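Local coordinates for protein L-asparaginase 1 (Escherichia coli, PDB 6NXC) that catalyses the hydrolysis of L-asparagine to L-aspartate and ammonium as an allosteric homotetramer, with a second asparagine site for the activator, at residues P64-F69 and A155-A160; E86-I91 and H225-Q230; N172-R177 and L200-I205. The protein carries 1 engineered substitution. One frame throughout, in Å; residues are numbered along the deposited sequence.

In the fold
The three contacts illustrate how a mixed sheet is covered by a helix and continued through antiparallel strands. Interactions 1 and 3 have centres about 15 Å apart and reach the same sheet: interaction 1 sets the entry of strand 68-78, outermost within this chain, against helix 148-161, while interaction 3 pairs strands 174-177 and 201-203. V158 of helix 148-161 packs against L175 and, in the modelled conformer, L201; both contacts meet the second subunit. The centre of interaction 2 lies about 28 Å from the centres of both. Its segments alternate with those of interaction 1 and bracket interaction 3, and it joins helix 85-98, which follows strand 68-78, to the loop before the C-terminal parallel sheet.

Interaction 1 of 3, residues P64-F69 and A155-A160; sequences PEMPDF and ALYVAA. With EDO (1,2-ethanediol), chain P.
A leucine methyl set over the face of a phenylalanine is the distinctive element where L156 of helix 148-161 meets F69. CD1 of L156 stands 4.1 Å from the centroid of the F69 ring, 18° off the ring normal, a CH-pi contact displaced toward the rim. The two side chains cross at about a right angle, and the second leucine methyl, CD2, rests on CB of F69 at 4.0 Å. F69 reaches this position with CG lodged between its backbone N and its carbonyl carbon (chi1 61°), while P67 O lies at the ring edge, in its plane.

One turn along the helix, A160 turns its CB to CB of P67 at 3.9 Å. P67 and M66 also pack on L156: CG of P67 approaches the backbone O of L156 at 3.6 Å, and M66, bent at both chi2 and chi3, brings its terminal CE to 4.0 Å from CB of L156. Beyond it the Y157 ring offers its edge to the backbone O of E65, which lies near the ring plane 3.8 Å from CE1. L144 of the second subunit packs on both M66 and Y157, so this end of the contact belongs to the assembly as well.

The segment leads into strand 68-78, beside strand 25-32, whose I26 touches P67 and L156. With no hydrogen bond between the two segments, their association rests mainly on van der Waals and CH-pi contact, while the E65 carboxylate pairs with R63 and K23 NZ donates a hydrogen bond to M66 O.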
loop_
_atom_site.group_PDB
_atom_site.type_symbol
_atom_site.label_atom_id
_atom_site.label_comp_id
_atom_site.label_asym_id
_atom_site.label_seq_id
_atom_site.Cartn_x
_atom_site.Cartn_y
_atom_site.Cartn_z
ATOM N N PRO B 64 -31.023 -0.908 -18.651
ATOM C CA PRO B 64 -30.773 -1.496 -19.963
ATOM C C PRO B 64 -29.342 -2.020 -20.125
ATOM O O PRO B 64 -29.132 -3.063 -20.767
ATOM C CB PRO B 64 -31.004 -0.335 -20.974
ATOM C CG PRO B 64 -31.763 0.728 -20.233
ATOM C CD PRO B 64 -31.632 0.430 -18.744
ATOM N N GLU B 65 -28.398 -1.387 -19.460
ATOM C CA GLU B 65 -26.954 -1.729 -19.613
ATOM C C GLU B 65 -26.572 -3.002 -18.836
ATOM O O GLU B 65 -25.387 -3.398 -18.849
ATOM C CB GLU B 65 -26.097 -0.531 -19.210
ATOM C CG GLU B 65 -26.476 0.732 -19.997
ATOM C CD GLU B 65 -27.774 1.452 -19.595
ATOM O OE1 GLU B 65 -28.169 1.427 -18.400
ATOM O OE2 GLU B 65 -28.415 2.041 -20.505
ATOM N N MET B 66 -27.439 -3.425 -17.970
ATOM C CA MET B 66 -27.179 -4.610 -17.106
ATOM C C MET B 66 -27.627 -5.869 -17.826
ATOM O O MET B 66 -28.624 -5.815 -18.587
ATOM C CB MET B 66 -27.883 -4.532 -15.760
ATOM C CG MET B 66 -27.266 -3.573 -14.834
ATOM S SD MET B 66 -25.691 -4.170 -14.119
ATOM C CE MET B 66 -26.288 -5.453 -13.056
ATOM N N PRO B 67 -26.991 -7.048 -17.519
ATOM C CA PRO B 67 -27.381 -8.347 -18.085
ATOM C C PRO B 67 -28.692 -8.731 -17.382
ATOM O O PRO B 67 -28.992 -8.230 -16.223
ATOM C CB PRO B 67 -26.342 -9.357 -17.633
ATOM C CG PRO B 67 -25.792 -8.726 -16.335
ATOM C CD PRO B 67 -25.819 -7.227 -16.649
ATOM N N ASP B 68 -29.516 -9.563 -18.008
ATOM C CA ASP B 68 -30.605 -10.304 -17.294
ATOM C C ASP B 68 -29.958 -11.341 -16.339
ATOM O O ASP B 68 -28.759 -11.824 -16.575
ATOM C CB ASP B 68 -31.494 -11.073 -18.234
ATOM C CG ASP B 68 -32.394 -10.169 -19.066
ATOM O OD1 ASP B 68 -32.841 -9.180 -18.524
ATOM O OD2 ASP B 68 -32.621 -10.466 -20.230
ATOM N N PHE B 69 -30.598 -11.590 -15.212
ATOM C CA PHE B 69 -30.078 -12.619 -14.294
ATOM C C PHE B 69 -31.219 -13.424 -13.693
ATOM O O PHE B 69 -32.334 -12.929 -13.514
ATOM C CB PHE B 69 -29.123 -11.990 -13.278
ATOM C CG PHE B 69 -29.712 -10.944 -12.399
ATOM C CD1 PHE B 69 -29.820 -9.602 -12.797
ATOM C CD2 PHE B 69 -30.207 -11.301 -11.162
ATOM C CE1 PHE B 69 -30.418 -8.665 -11.944
ATOM C CE2 PHE B 69 -30.806 -10.355 -10.336
ATOM C CZ PHE B 69 -30.933 -9.046 -10.741
ATOM N N ALA B 155 -20.014 -7.845 -10.139
ATOM C CA ALA B 155 -19.843 -9.250 -10.585
ATOM C C ALA B 155 -20.738 -9.524 -11.797
ATOM O O ALA B 155 -20.251 -10.174 -12.749
ATOM C CB ALA B 155 -20.190 -10.185 -9.443
ATOM N N LEU B 156 -22.017 -9.121 -11.758
ATOM C CA LEU B 156 -22.912 -9.365 -12.864
ATOM C C LEU B 156 -22.416 -8.663 -14.110
ATOM O O LEU B 156 -22.383 -9.266 -15.228
ATOM C CB LEU B 156 -24.319 -8.857 -12.565
ATOM C CG LEU B 156 -25.084 -9.744 -11.604
ATOM C CD1 LEU B 156 -26.347 -9.088 -11.092
ATOM C CD2 LEU B 156 -25.436 -11.084 -12.183
ATOM N N TYR B 157 -21.989 -7.410 -13.935
ATOM C CA TYR B 157 -21.496 -6.575 -15.062
ATOM C C TYR B 157 -20.176 -7.097 -15.653
ATOM O O TYR B 157 -20.071 -7.261 -16.875
ATOM C CB TYR B 157 -21.313 -5.117 -14.657
ATOM C CG TYR B 157 -21.043 -4.271 -15.882
ATOM C CD1 TYR B 157 -22.069 -3.856 -16.701
ATOM C CD2 TYR B 157 -19.746 -3.886 -16.190
ATOM C CE1 TYR B 157 -21.807 -3.029 -17.790
ATOM C CE2 TYR B 157 -19.478 -3.090 -17.304
ATOM C CZ TYR B 157 -20.509 -2.672 -18.109
ATOM O OH TYR B 157 -20.270 -1.898 -19.225
ATOM N N VAL B 158 -19.283 -7.588 -14.816
ATOM C CA VAL B 158 -18.047 -8.262 -15.256
ATOM C C VAL B 158 -18.353 -9.581 -15.925
ATOM O O VAL B 158 -17.773 -9.817 -17.029
ATOM C CB VAL B 158 -17.072 -8.439 -14.076
ATOM C CG1 VAL B 158 -15.903 -9.247 -14.527
ATOM C CG2 VAL B 158 -16.621 -7.117 -13.637
ATOM N N ALA B 159 -19.242 -10.400 -15.357
ATOM C CA ALA B 159 -19.492 -11.702 -15.985
ATOM C C ALA B 159 -19.993 -11.466 -17.410
ATOM O O ALA B 159 -19.630 -12.269 -18.308
ATOM C CB ALA B 159 -20.532 -12.466 -15.216
ATOM N N ALA B 160 -20.788 -10.439 -17.615
ATOM C CA ALA B 160 -21.421 -10.156 -18.935
ATOM C C ALA B 160 -20.436 -9.547 -19.932
ATOM O O ALA B 160 -20.599 -9.808 -21.108
ATOM C CB ALA B 160 -22.649 -9.291 -18.787
HETATM C C1 EDO P . -26.811 -4.377 -23.987
HETATM O O1 EDO P . -25.946 -5.516 -23.937
HETATM C C2 EDO P . -27.170 -3.876 -22.661
HETATM O O2 EDO P . -27.266 -4.892 -21.686
#

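Interaction 2 of 3, residues E86-I91 and H225-Q230; sequences EDWQHI and HPITPQ
Q89 and I227 form the tight part, for the amide of Q89 reaches from helix 85-98 to the backbone of the passing chain. Its OE1 accepts the N-H of I227 at 2.9 Å in a nearly straight bond, 171° at the hydrogen, and the donor arrives nearly along the C=O axis. The Q89 chain starts with CG anti to its backbone N (chi1 -174°) and turns at chi2, which carries the amide across to the loop. NE2 is used by E93, one turn on, so both ends of the amide are engaged and its rotation is fixed. On the buried side, CG2 of I227 comes to the edge of the W88 indole, in its plane, 3.9 Å from CE3.

The E86 end is exposed and, although CG of the P229 ring lies 3.2 Å from OE2 of E86, no hydrogen bond joins them; the two side chains cross at about a right angle. OE1 is hydrogen-bonded to OG1 of T84, just before the helix.

Two helices and a neighbouring subunit pack around W88 and I227. Helix 114-124 supplies T117 and A120 against W88 and M124 against I227 and also Q89; helix 322-333 presents H330 edge-to-face to W88, and P239 of the third subunit packs on the indole. The contact thus joins helix 85-98 of the N-terminal family region to the loop before strand 232-236 of the C-terminal parallel sheet, with the W88 side chain about 9 Å from that of S80, which binds substrate L-asparagine. H330 and S334 hold the loop through the backbone of T228, with helix 85-98 alongside.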
loop_
_atom_site.group_PDB
_atom_site.type_symbol
_atom_site.label_atom_id
_atom_site.label_comp_id
_atom_site.label_asym_id
_atom_site.label_seq_id
_atom_site.Cartn_x
_atom_site.Cartn_y
_atom_site.Cartn_z
ATOM N N GLU B 86 -18.363 -31.508 0.260
ATOM C CA GLU B 86 -19.628 -31.916 -0.389
ATOM C C GLU B 86 -20.349 -30.677 -0.928
ATOM O O GLU B 86 -20.951 -30.729 -2.025
ATOM C CB GLU B 86 -20.513 -32.684 0.575
ATOM C CG GLU B 86 -19.923 -34.064 0.883
ATOM C CD GLU B 86 -19.156 -34.145 2.193
ATOM O OE1 GLU B 86 -18.391 -33.156 2.587
ATOM O OE2 GLU B 86 -19.320 -35.185 2.859
ATOM N N ASP B 87 -20.232 -29.569 -0.228
ATOM C CA ASP B 87 -20.795 -28.279 -0.742
ATOM C C ASP B 87 -20.115 -27.813 -2.038
ATOM O O ASP B 87 -20.813 -27.198 -2.883
ATOM C CB ASP B 87 -20.806 -27.229 0.371
ATOM C CG ASP B 87 -21.626 -27.713 1.575
ATOM O OD1 ASP B 87 -22.841 -28.161 1.359
ATOM O OD2 ASP B 87 -21.029 -27.774 2.689
ATOM N N TRP B 88 -18.782 -27.969 -2.191
ATOM C CA TRP B 88 -18.108 -27.517 -3.390
ATOM C C TRP B 88 -18.704 -28.342 -4.567
ATOM O O TRP B 88 -18.968 -27.822 -5.659
ATOM C CB TRP B 88 -16.591 -27.794 -3.272
ATOM C CG TRP B 88 -15.894 -27.123 -2.135
ATOM C CD1 TRP B 88 -16.251 -25.999 -1.452
ATOM C CD2 TRP B 88 -14.714 -27.631 -1.487
ATOM N NE1 TRP B 88 -15.328 -25.745 -0.464
ATOM C CE2 TRP B 88 -14.418 -26.744 -0.423
ATOM C CE3 TRP B 88 -13.850 -28.691 -1.767
ATOM C CZ2 TRP B 88 -13.259 -26.893 0.315
ATOM C CZ3 TRP B 88 -12.737 -28.876 -0.983
ATOM C CH2 TRP B 88 -12.489 -28.003 0.067
ATOM N N GLN B 89 -18.819 -29.643 -4.335
ATOM C CA GLN B 89 -19.429 -30.574 -5.334
ATOM C C GLN B 89 -20.845 -30.148 -5.718
ATOM O O GLN B 89 -21.220 -30.138 -6.937
ATOM C CB GLN B 89 -19.406 -32.029 -4.772
ATOM C CG GLN B 89 -19.889 -33.024 -5.811
ATOM C CD GLN B 89 -18.890 -33.367 -6.880
ATOM O OE1 GLN B 89 -17.707 -33.298 -6.666
ATOM N NE2 GLN B 89 -19.367 -33.797 -8.062
ATOM N N HIS B 90 -21.664 -29.732 -4.758
ATOM C CA HIS B 90 -23.092 -29.356 -4.986
ATOM C C HIS B 90 -23.059 -28.134 -5.919
ATOM O O HIS B 90 -23.856 -28.079 -6.911
ATOM C CB HIS B 90 -23.771 -28.967 -3.637
ATOM C CG HIS B 90 -25.228 -28.661 -3.634
ATOM N ND1 HIS B 90 -26.101 -28.992 -4.686
ATOM C CD2 HIS B 90 -26.019 -28.165 -2.646
ATOM C CE1 HIS B 90 -27.334 -28.605 -4.380
ATOM N NE2 HIS B 90 -27.315 -28.137 -3.119
ATOM N N ILE B 91 -22.186 -27.143 -5.612
ATOM C CA ILE B 91 -22.083 -25.928 -6.427
ATOM C C ILE B 91 -21.572 -26.293 -7.837
ATOM O O ILE B 91 -22.194 -25.831 -8.827
ATOM C CB ILE B 91 -21.194 -24.882 -5.747
ATOM C CG1 ILE B 91 -21.739 -24.418 -4.407
ATOM C CG2 ILE B 91 -20.903 -23.745 -6.720
ATOM C CD1 ILE B 91 -20.748 -23.662 -3.547
ATOM N N HIS B 225 -14.837 -32.664 -12.498
ATOM C CA HIS B 225 -14.073 -33.723 -11.805
ATOM C C HIS B 225 -14.653 -33.783 -10.413
ATOM O O HIS B 225 -14.932 -32.745 -9.785
ATOM C CB HIS B 225 -12.597 -33.404 -11.697
ATOM C CG HIS B 225 -11.917 -33.500 -13.011
ATOM N ND1 HIS B 225 -11.547 -34.693 -13.580
ATOM C CD2 HIS B 225 -11.486 -32.526 -13.847
ATOM C CE1 HIS B 225 -11.010 -34.455 -14.776
ATOM N NE2 HIS B 225 -10.936 -33.132 -14.948
ATOM N N PRO B 226 -14.922 -35.006 -9.893
ATOM C CA PRO B 226 -15.445 -35.101 -8.531
ATOM C C PRO B 226 -14.438 -34.582 -7.511
ATOM O O PRO B 226 -13.293 -34.745 -7.638
ATOM C CB PRO B 226 -15.681 -36.645 -8.374
ATOM C CG PRO B 226 -14.557 -37.216 -9.249
ATOM C CD PRO B 226 -14.572 -36.297 -10.487
ATOM N N ILE B 227 -14.945 -34.010 -6.418
ATOM C CA ILE B 227 -14.117 -33.720 -5.227
ATOM C C ILE B 227 -14.892 -34.355 -4.101
ATOM O O ILE B 227 -16.148 -34.094 -3.907
ATOM C CB ILE B 227 -13.750 -32.262 -4.876
ATOM C CG1 ILE B 227 -12.590 -31.642 -5.628
ATOM C CG2 ILE B 227 -13.325 -32.187 -3.397
ATOM C CD1 ILE B 227 -12.205 -30.230 -5.113
ATOM N N THR B 228 -14.231 -35.269 -3.405
ATOM C CA THR B 228 -14.831 -35.951 -2.253
ATOM C C THR B 228 -14.134 -35.494 -0.971
ATOM O O THR B 228 -12.964 -35.023 -1.005
ATOM C CB THR B 228 -14.782 -37.483 -2.386
ATOM O OG1 THR B 228 -13.403 -37.825 -2.358
ATOM C CG2 THR B 228 -15.364 -38.070 -3.645
ATOM N N PRO B 229 -14.783 -35.730 0.183
ATOM C CA PRO B 229 -14.086 -35.672 1.473
ATOM C C PRO B 229 -12.850 -36.578 1.521
ATOM O O PRO B 229 -12.757 -37.678 0.968
ATOM C CB PRO B 229 -15.092 -36.080 2.523
ATOM C CG PRO B 229 -16.389 -36.148 1.842
ATOM C CD PRO B 229 -16.142 -36.280 0.355
ATOM N N GLN B 230 -11.795 -36.019 2.074
ATOM C CA GLN B 230 -10.489 -36.715 2.135
ATOM C C GLN B 230 -9.880 -36.289 3.449
ATOM O O GLN B 230 -9.960 -35.082 3.735
ATOM C CB GLN B 230 -9.558 -36.243 1.031
ATOM C CG GLN B 230 -10.078 -36.519 -0.369
ATOM C CD GLN B 230 -10.020 -37.989 -0.710
ATOM O OE1 GLN B 230 -9.384 -38.789 -0.001
ATOM N NE2 GLN B 230 -10.605 -38.325 -1.840
#

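Interaction 3 of 3, residues N172-R177 and L200-I205; sequences NNRLYR and LLEAGI
The backbone O of L175 receives two N-H groups from the facing chain: L200 N at 2.7 Å, nearly in line with the carbonyl, and L201 N in a weak bond of 3.4 Å. Two residues opposite one define a classic beta bulge in the antiparallel pairing of strands 174-177 and 201-203; the N-to-C directions of these short segments differ by 163°. L175 also donates its N-H to L201 O, and the next bond on the side of N173 is A203 N to N173 O, 2.8 Å.

On one face R174 and E202 lie side by side, pointing the same way. NH2 of R174 meets OE2 of E202 in a salt bridge of 2.6 Å; the oxygen stands over a face of the guanidinium, and the two planes are 28° apart. The other face carries L175 and L201, also side by side, with CB of L175 3.9 Å from CB of L201, on the side of helix 148-161.

R177 sends its guanidinium to E166, P213 and G352, and R145 of the second subunit binds the backbone O of G204. The pairing therefore separates its chemistry by face: charge on the R174 and E202 side, hydrocarbon against the helix, with backbone bonds joining the two strands between them.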
loop_
_atom_site.group_PDB
_atom_site.type_symbol
_atom_site.label_atom_id
_atom_site.label_comp_id
_atom_site.label_asym_id
_atom_site.label_seq_id
_atom_site.Cartn_x
_atom_site.Cartn_y
_atom_site.Cartn_z
ATOM N N ASN B 172 -14.733 -5.558 -3.689
ATOM C CA ASN B 172 -14.119 -4.217 -3.493
ATOM C C ASN B 172 -13.352 -3.741 -4.730
ATOM O O ASN B 172 -12.161 -3.394 -4.645
ATOM C CB ASN B 172 -13.177 -4.291 -2.295
ATOM C CG ASN B 172 -12.751 -2.914 -1.787
ATOM O OD1 ASN B 172 -11.560 -2.623 -1.641
ATOM N ND2 ASN B 172 -13.732 -2.099 -1.498
ATOM N N ASN B 173 -13.988 -3.773 -5.895
ATOM C CA ASN B 173 -13.519 -3.207 -7.166
ATOM C C ASN B 173 -12.378 -3.972 -7.788
ATOM O O ASN B 173 -11.670 -3.348 -8.632
ATOM C CB ASN B 173 -13.166 -1.700 -6.994
ATOM C CG ASN B 173 -14.406 -0.924 -6.599
ATOM O OD1 ASN B 173 -14.445 -0.336 -5.545
ATOM N ND2 ASN B 173 -15.451 -1.108 -7.334
ATOM N N ARG B 174 -12.043 -5.194 -7.333
ATOM C CA ARG B 174 -10.985 -6.010 -7.957
ATOM C C ARG B 174 -11.520 -7.415 -8.248
ATOM O O ARG B 174 -12.332 -7.905 -7.525
ATOM C CB ARG B 174 -9.775 -6.104 -7.045
ATOM C CG ARG B 174 -9.063 -4.735 -7.002
ATOM C CD ARG B 174 -8.137 -4.565 -5.808
ATOM N NE ARG B 174 -7.041 -3.675 -6.239
ATOM C CZ ARG B 174 -5.725 -3.815 -5.964
ATOM N NH1 ARG B 174 -5.257 -4.789 -5.183
ATOM N NH2 ARG B 174 -4.880 -2.923 -6.453
ATOM N N LEU B 175 -11.123 -7.911 -9.405
ATOM C CA LEU B 175 -11.306 -9.305 -9.762
ATOM C C LEU B 175 -9.999 -10.042 -9.563
ATOM O O LEU B 175 -9.017 -9.700 -10.274
ATOM C CB LEU B 175 -11.797 -9.417 -11.190
ATOM C CG LEU B 175 -12.295 -10.793 -11.634
ATOM C CD1 LEU B 175 -13.576 -11.195 -10.993
ATOM C CD2 LEU B 175 -12.288 -10.913 -13.151
ATOM N N TYR B 176 -10.050 -11.135 -8.785
ATOM C CA TYR B 176 -8.875 -11.959 -8.458
ATOM C C TYR B 176 -9.008 -13.345 -9.103
ATOM O O TYR B 176 -10.140 -13.854 -9.223
ATOM C CB TYR B 176 -8.740 -12.107 -6.957
ATOM C CG TYR B 176 -8.601 -10.804 -6.210
ATOM C CD1 TYR B 176 -7.417 -10.098 -6.148
ATOM C CD2 TYR B 176 -9.670 -10.266 -5.534
ATOM C CE1 TYR B 176 -7.307 -8.930 -5.406
ATOM C CE2 TYR B 176 -9.602 -9.061 -4.845
ATOM C CZ TYR B 176 -8.381 -8.434 -4.702
ATOM O OH TYR B 176 -8.318 -7.233 -4.028
ATOM N N ARG B 177 -7.860 -13.939 -9.418
ATOM C CA ARG B 177 -7.866 -15.391 -9.723
ATOM C C ARG B 177 -8.284 -16.148 -8.470
ATOM O O ARG B 177 -7.687 -15.966 -7.426
ATOM C CB ARG B 177 -6.499 -15.809 -10.214
ATOM C CG ARG B 177 -6.469 -17.278 -10.544
ATOM C CD ARG B 177 -5.185 -17.792 -11.217
ATOM N NE ARG B 177 -5.152 -17.254 -12.606
ATOM C CZ ARG B 177 -4.073 -17.007 -13.304
ATOM N NH1 ARG B 177 -2.893 -17.332 -12.829
ATOM N NH2 ARG B 177 -4.196 -16.438 -14.508
ATOM N N LEU B 200 -6.742 -9.524 -11.718
ATOM C CA LEU B 200 -6.973 -9.668 -13.162
ATOM C C LEU B 200 -7.588 -8.337 -13.707
ATOM O O LEU B 200 -7.405 -8.028 -14.890
ATOM C CB LEU B 200 -7.872 -10.873 -13.438
ATOM C CG LEU B 200 -7.327 -12.212 -12.961
ATOM C CD1 LEU B 200 -8.347 -13.281 -13.116
ATOM C CD2 LEU B 200 -6.044 -12.600 -13.650
ATOM N N LEU B 201 -8.462 -7.665 -12.972
ATOM C CA LEU B 201 -9.215 -6.485 -13.447
ATOM C C LEU B 201 -9.316 -5.560 -12.241
ATOM O O LEU B 201 -9.441 -6.063 -11.103
ATOM C CB LEU B 201 -10.694 -6.705 -13.788
ATOM C CG LEU B 201 -11.122 -7.575 -14.942
ATOM C CD1 LEU B 201 -12.652 -7.614 -14.959
ATOM C CD2 LEU B 201 -10.482 -7.059 -16.233
ATOM N N GLU B 202 -9.316 -4.254 -12.461
ATOM C CA GLU B 202 -9.607 -3.265 -11.386
ATOM C C GLU B 202 -10.683 -2.323 -11.930
ATOM O O GLU B 202 -10.617 -1.990 -13.090
ATOM C CB GLU B 202 -8.336 -2.560 -10.942
ATOM C CG GLU B 202 -7.267 -3.439 -10.413
ATOM C CD GLU B 202 -5.980 -2.742 -9.983
ATOM O OE1 GLU B 202 -5.558 -1.738 -10.672
ATOM O OE2 GLU B 202 -5.404 -3.201 -8.936
ATOM N N ALA B 203 -11.662 -1.960 -11.119
ATOM C CA ALA B 203 -12.763 -1.093 -11.533
ATOM C C ALA B 203 -12.507 0.321 -10.976
ATOM O O ALA B 203 -12.255 0.417 -9.768
ATOM C CB ALA B 203 -14.078 -1.639 -11.061
ATOM N N GLY B 204 -12.623 1.359 -11.816
ATOM C CA GLY B 204 -12.704 2.771 -11.401
ATOM C C GLY B 204 -13.740 3.467 -12.253
ATOM O O GLY B 204 -14.781 2.864 -12.479
ATOM N N ILE B 205 -13.446 4.665 -12.756
ATOM C CA ILE B 205 -14.316 5.322 -13.782
ATOM C C ILE B 205 -14.457 4.320 -14.956
ATOM O O ILE B 205 -15.609 4.151 -15.379
ATOM C CB ILE B 205 -13.752 6.691 -14.217
ATOM C CG1 ILE B 205 -13.783 7.663 -13.014
ATOM C CG2 ILE B 205 -14.459 7.114 -15.465
ATOM C CD1 ILE B 205 -13.380 9.090 -13.325
#